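Local structure of YcgJ protein (1XXL) at residues Leu26-Gly31 against Glu79-Pro84; Asp134-His139 against Phe212-Asn217. The protein is of unknown function but is probably an S-adenosylmethionine-dependent methyltransferase. One frame throughout, in Å; residues are numbered along the deposited sequence.

In the fold
Contact 1 and contact 2 lie on opposite sides of the chain's centre, about 13 Å and 19 Å from it (centre to centre), so contact 1 sits nearer the core. Both are apolar, with three of four touching residues buried, and both reach the same mixed sheet. Contact 1 packs central strand 24-28 against the loop between strands 71-75 and 88-94, using aliphatic branches and a single ring, and includes cofactor-binding positions Gly29 and Glu79. Contact 2, away from that site, sets helix 131-144 against the chain between helix 206-211 and strand 215-216. Aromatic rings carry more of it, and on its helix Asn138 and Asp134 are hydrogen-bonded to each other beside the apolar patch.

Contact 1. Residues Leu26-Gly31 against Glu79-Pro84; sequences LDIGAG and ESLPFP
Leu81 and Phe83 rest on Leu26 and Ile28, which belong to strand 24-28 in the parallel part of a Rossmann-like methyltransferase sheet. Past this strand the chain turns through Gly29, seen by experiment to bind S-adenosylmethionine, to Gly31, whose N is hydrogen-bonded to Asp50. Glu79, also assigned to the cofactor site, opens segment 79-84, part of the loop between strands 71-75 and 88-94. Within 79-84, Leu81 is the first to touch the strand. With CG beside its own backbone N (chi1 -62°), it sends CD1 tip to tip against Leu26 CD2, 4.1 Å away, and the same methyl lies 4.4 Å from Ile28 CD1. One methyl thus spans two strand residues whose side chains point to the same side of the sheet, where Val110 and Val113 of helix 103-113 add further apolar cover. Pro82 lies over the ring of the next residue, its CG 3.9 Å above the Phe83 plane, over the centre. Phe83 also meets Phe88 edge-to-face, while its carbonyl O is hydrogen-bonded to Arg112 NH1. The Phe83 side chain crosses that of Leu26 at a slant, and its CE2 stops 3.8 Å from Leu26 CD1.

Contact 2. Residues Asp134-His139 against Phe212-Asn217; sequences DEFVNH and FCITLN
Phe136 swings its ring out from the helix with CG anti to the backbone N (chi1 178°), and Phe212 sends its own ring back the other way, CG anti to the carbonyl carbon (chi1 -58°). The two side chains therefore slide past each other in opposite directions. Their planes are tilted by 19°, but the centroids are 5.6 Å apart, too far displaced for much overlap; the nearest atoms are Phe136 CD1 and Phe212 CD2, 3.7 Å apart, an oblique approach. Beyond this pair, Ile214 comes from the opposite direction and sets its CD1 3.9 Å from Phe136 CZ. The far end of the Phe212 ring reaches Val137, whose side chain it meets at about a right angle: CZ is 3.5 Å from Val137 CB, with CG1 and CG2 also close to the ring end. Phe212 and Ile214 flank Cys213, the C-prime residue of a Schellman motif that ends helix 206-211, where Ile214 N is hydrogen-bonded to Arg209 O and Cys213 N to Asp210 O. This turn directs the chain into strand 215-216, at the margin of the sheet beside strand 222-236, and places both apolar side chains against helix 131-144. An alanine in place of Phe212 is likely to leave a gap beside Val137 and take from Phe136 one of its aromatic neighbours, His200 remaining. It is His200 that stacks on Phe136, and its NE2 is hydrogen-bonded to Phe136 O. Elsewhere on the helix, Asn138 ND2 donates to Asp134 O at 3.0 Å, arriving from above the carbonyl plane, while Asn138 N is hydrogen-bonded to the same oxygen. A weak hydrogen bond joins ND2 to Asp134 OD2, and Asp134 OD1 forms a salt bridge with Arg150.

Contact 1. Residues Leu26-Gly31 against Glu79-Pro84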
# COMPACT_ATOMS: atom_id res chain seq x y z
N LEU A 26 -7.96 -7.25 -9.79
CA LEU A 26 -7.54 -5.90 -10.05
C LEU A 26 -6.46 -5.52 -9.03
O LEU A 26 -6.66 -5.70 -7.81
CB LEU A 26 -8.73 -4.96 -9.96
CG LEU A 26 -8.45 -3.46 -9.96
CD1 LEU A 26 -7.85 -3.02 -11.26
CD2 LEU A 26 -9.73 -2.68 -9.67
N ASP A 27 -5.36 -4.97 -9.54
CA ASP A 27 -4.30 -4.40 -8.71
C ASP A 27 -4.24 -2.88 -8.87
O ASP A 27 -3.97 -2.36 -9.97
CB ASP A 27 -2.93 -5.00 -9.08
CG ASP A 27 -1.80 -4.48 -8.18
OD1 ASP A 27 -2.01 -4.25 -6.95
OD2 ASP A 27 -0.68 -4.30 -8.72
N ILE A 28 -4.51 -2.19 -7.77
CA ILE A 28 -4.53 -0.75 -7.72
C ILE A 28 -3.18 -0.21 -7.28
O ILE A 28 -2.68 -0.56 -6.21
CB ILE A 28 -5.61 -0.26 -6.77
CG1 ILE A 28 -6.96 -0.77 -7.26
CG2 ILE A 28 -5.59 1.24 -6.72
CD1 ILE A 28 -8.11 -0.45 -6.36
N GLY A 29 -2.60 0.66 -8.09
CA GLY A 29 -1.23 1.15 -7.90
C GLY A 29 -0.23 0.09 -8.30
O GLY A 29 0.63 -0.28 -7.52
N ALA A 30 -0.34 -0.41 -9.52
CA ALA A 30 0.38 -1.61 -9.92
C ALA A 30 1.92 -1.48 -10.03
O ALA A 30 2.61 -2.50 -10.09
CB ALA A 30 -0.19 -2.12 -11.22
N GLY A 31 2.43 -0.25 -10.09
CA GLY A 31 3.88 0.01 -10.15
C GLY A 31 4.52 -0.69 -11.33
O GLY A 31 4.00 -0.61 -12.44
N GLU A 79 -9.51 6.58 -7.39
CA GLU A 79 -10.65 7.47 -7.14
C GLU A 79 -11.66 7.47 -8.29
O GLU A 79 -12.77 7.92 -8.12
CB GLU A 79 -10.19 8.91 -6.88
CG GLU A 79 -9.54 9.10 -5.51
CD GLU A 79 -8.04 8.87 -5.49
OE1 GLU A 79 -7.44 8.53 -6.55
OE2 GLU A 79 -7.45 9.04 -4.41
N SER A 80 -11.26 6.97 -9.45
CA SER A 80 -12.17 6.85 -10.59
C SER A 80 -11.80 5.64 -11.41
O SER A 80 -11.07 5.74 -12.38
CB SER A 80 -12.10 8.12 -11.46
OG SER A 80 -13.17 8.13 -12.40
N LEU A 81 -12.26 4.49 -10.99
CA LEU A 81 -12.05 3.25 -11.73
C LEU A 81 -13.08 3.16 -12.86
O LEU A 81 -14.27 3.39 -12.64
CB LEU A 81 -12.19 2.05 -10.81
CG LEU A 81 -11.19 1.98 -9.67
CD1 LEU A 81 -11.57 0.86 -8.73
CD2 LEU A 81 -9.77 1.80 -10.22
N PRO A 82 -12.62 2.83 -14.07
CA PRO A 82 -13.52 2.77 -15.21
C PRO A 82 -14.39 1.51 -15.33
O PRO A 82 -15.21 1.42 -16.23
CB PRO A 82 -12.54 2.87 -16.39
CG PRO A 82 -11.31 2.12 -15.88
CD PRO A 82 -11.22 2.55 -14.45
N PHE A 83 -14.24 0.56 -14.41
CA PHE A 83 -14.76 -0.78 -14.59
C PHE A 83 -16.18 -0.84 -14.14
O PHE A 83 -16.61 -0.00 -13.37
CB PHE A 83 -13.90 -1.80 -13.81
CG PHE A 83 -12.45 -1.71 -14.15
CD1 PHE A 83 -12.00 -2.10 -15.40
CD2 PHE A 83 -11.54 -1.19 -13.26
CE1 PHE A 83 -10.67 -2.01 -15.75
CE2 PHE A 83 -10.20 -1.08 -13.60
CZ PHE A 83 -9.76 -1.48 -14.85
N PRO A 84 -16.94 -1.83 -14.64
CA PRO A 84 -18.33 -2.00 -14.21
C PRO A 84 -18.46 -2.38 -12.73
O PRO A 84 -17.52 -2.92 -12.14
CB PRO A 84 -18.82 -3.17 -15.07
CG PRO A 84 -17.84 -3.33 -16.13
CD PRO A 84 -16.55 -2.87 -15.61

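Contact 2. Residues Asp134-His139 against Phe212-Asn217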
# COMPACT_ATOMS: atom_id res chain seq x y z
N ASP A 134 0.78 9.41 14.97
CA ASP A 134 0.17 9.54 13.64
C ASP A 134 0.89 10.65 12.83
O ASP A 134 1.42 10.46 11.73
CB ASP A 134 -1.30 9.87 13.84
CG ASP A 134 -2.05 10.08 12.56
OD1 ASP A 134 -3.25 9.68 12.54
OD2 ASP A 134 -1.48 10.61 11.58
N GLU A 135 0.91 11.82 13.43
CA GLU A 135 1.57 12.99 12.87
C GLU A 135 3.10 12.79 12.66
O GLU A 135 3.66 13.17 11.63
CB GLU A 135 1.25 14.10 13.85
CG GLU A 135 1.74 15.46 13.64
CD GLU A 135 1.14 16.38 14.73
OE1 GLU A 135 1.81 17.39 15.09
OE2 GLU A 135 0.02 16.07 15.25
N PHE A 136 3.77 12.14 13.60
CA PHE A 136 5.22 11.93 13.52
C PHE A 136 5.59 11.12 12.28
O PHE A 136 6.47 11.50 11.50
CB PHE A 136 5.72 11.20 14.77
CG PHE A 136 7.19 10.92 14.74
CD1 PHE A 136 7.67 9.71 14.23
CD2 PHE A 136 8.09 11.85 15.22
CE1 PHE A 136 9.03 9.46 14.19
CE2 PHE A 136 9.44 11.59 15.19
CZ PHE A 136 9.90 10.41 14.67
N VAL A 137 4.90 10.00 12.11
CA VAL A 137 5.19 9.11 11.02
C VAL A 137 4.73 9.66 9.68
O VAL A 137 5.41 9.46 8.68
CB VAL A 137 4.67 7.67 11.27
CG1 VAL A 137 3.13 7.58 11.23
CG2 VAL A 137 5.33 6.69 10.28
N ASN A 138 3.60 10.37 9.64
CA ASN A 138 3.17 11.00 8.40
C ASN A 138 4.12 12.10 7.93
O ASN A 138 4.42 12.20 6.71
CB ASN A 138 1.74 11.53 8.49
CG ASN A 138 0.72 10.48 8.11
OD1 ASN A 138 0.58 10.17 6.94
ND2 ASN A 138 0.01 9.92 9.10
N HIS A 139 4.58 12.91 8.88
CA HIS A 139 5.59 13.93 8.60
C HIS A 139 6.89 13.27 8.11
O HIS A 139 7.48 13.72 7.12
CB HIS A 139 5.84 14.80 9.85
CG HIS A 139 6.71 15.99 9.58
ND1 HIS A 139 6.37 16.98 8.69
CD2 HIS A 139 7.92 16.34 10.09
CE1 HIS A 139 7.33 17.89 8.65
NE2 HIS A 139 8.29 17.52 9.48
N PHE A 212 8.42 3.42 16.92
CA PHE A 212 9.04 3.31 15.59
C PHE A 212 10.48 2.78 15.63
O PHE A 212 11.20 2.92 14.66
CB PHE A 212 8.93 4.65 14.83
CG PHE A 212 7.52 5.12 14.65
CD1 PHE A 212 6.64 4.44 13.83
CD2 PHE A 212 7.03 6.22 15.36
CE1 PHE A 212 5.35 4.86 13.67
CE2 PHE A 212 5.72 6.64 15.21
CZ PHE A 212 4.89 5.96 14.37
N CYS A 213 10.88 2.19 16.76
CA CYS A 213 12.14 1.45 16.87
C CYS A 213 13.32 2.23 16.30
O CYS A 213 14.08 1.73 15.48
CB CYS A 213 12.02 0.12 16.14
SG CYS A 213 10.61 -0.86 16.65
N ILE A 214 13.47 3.46 16.76
CA ILE A 214 14.45 4.37 16.21
C ILE A 214 15.84 4.04 16.74
O ILE A 214 16.08 4.02 17.95
CB ILE A 214 14.07 5.84 16.48
CG1 ILE A 214 12.77 6.18 15.78
CG2 ILE A 214 15.16 6.82 15.97
CD1 ILE A 214 12.24 7.63 16.10
N THR A 215 16.76 3.76 15.82
CA THR A 215 18.15 3.49 16.16
C THR A 215 19.03 4.56 15.50
O THR A 215 18.88 4.83 14.31
CB THR A 215 18.56 2.06 15.73
OG1 THR A 215 17.75 1.10 16.43
CG2 THR A 215 20.03 1.78 16.07
N LEU A 216 19.92 5.16 16.30
CA LEU A 216 20.80 6.26 15.88
C LEU A 216 22.26 6.02 16.28
O LEU A 216 22.53 5.33 17.26
CB LEU A 216 20.34 7.58 16.55
CG LEU A 216 18.85 7.95 16.46
CD1 LEU A 216 18.52 9.14 17.34
CD2 LEU A 216 18.48 8.23 15.04
N ASN A 217 23.18 6.58 15.50
CA ASN A 217 24.59 6.71 15.92
C ASN A 217 24.71 7.75 17.04
O ASN A 217 23.83 8.61 17.19
CB ASN A 217 25.46 7.15 14.75
CG ASN A 217 25.72 6.04 13.76
OD1 ASN A 217 26.49 5.12 14.04
ND2 ASN A 217 25.12 6.13 12.57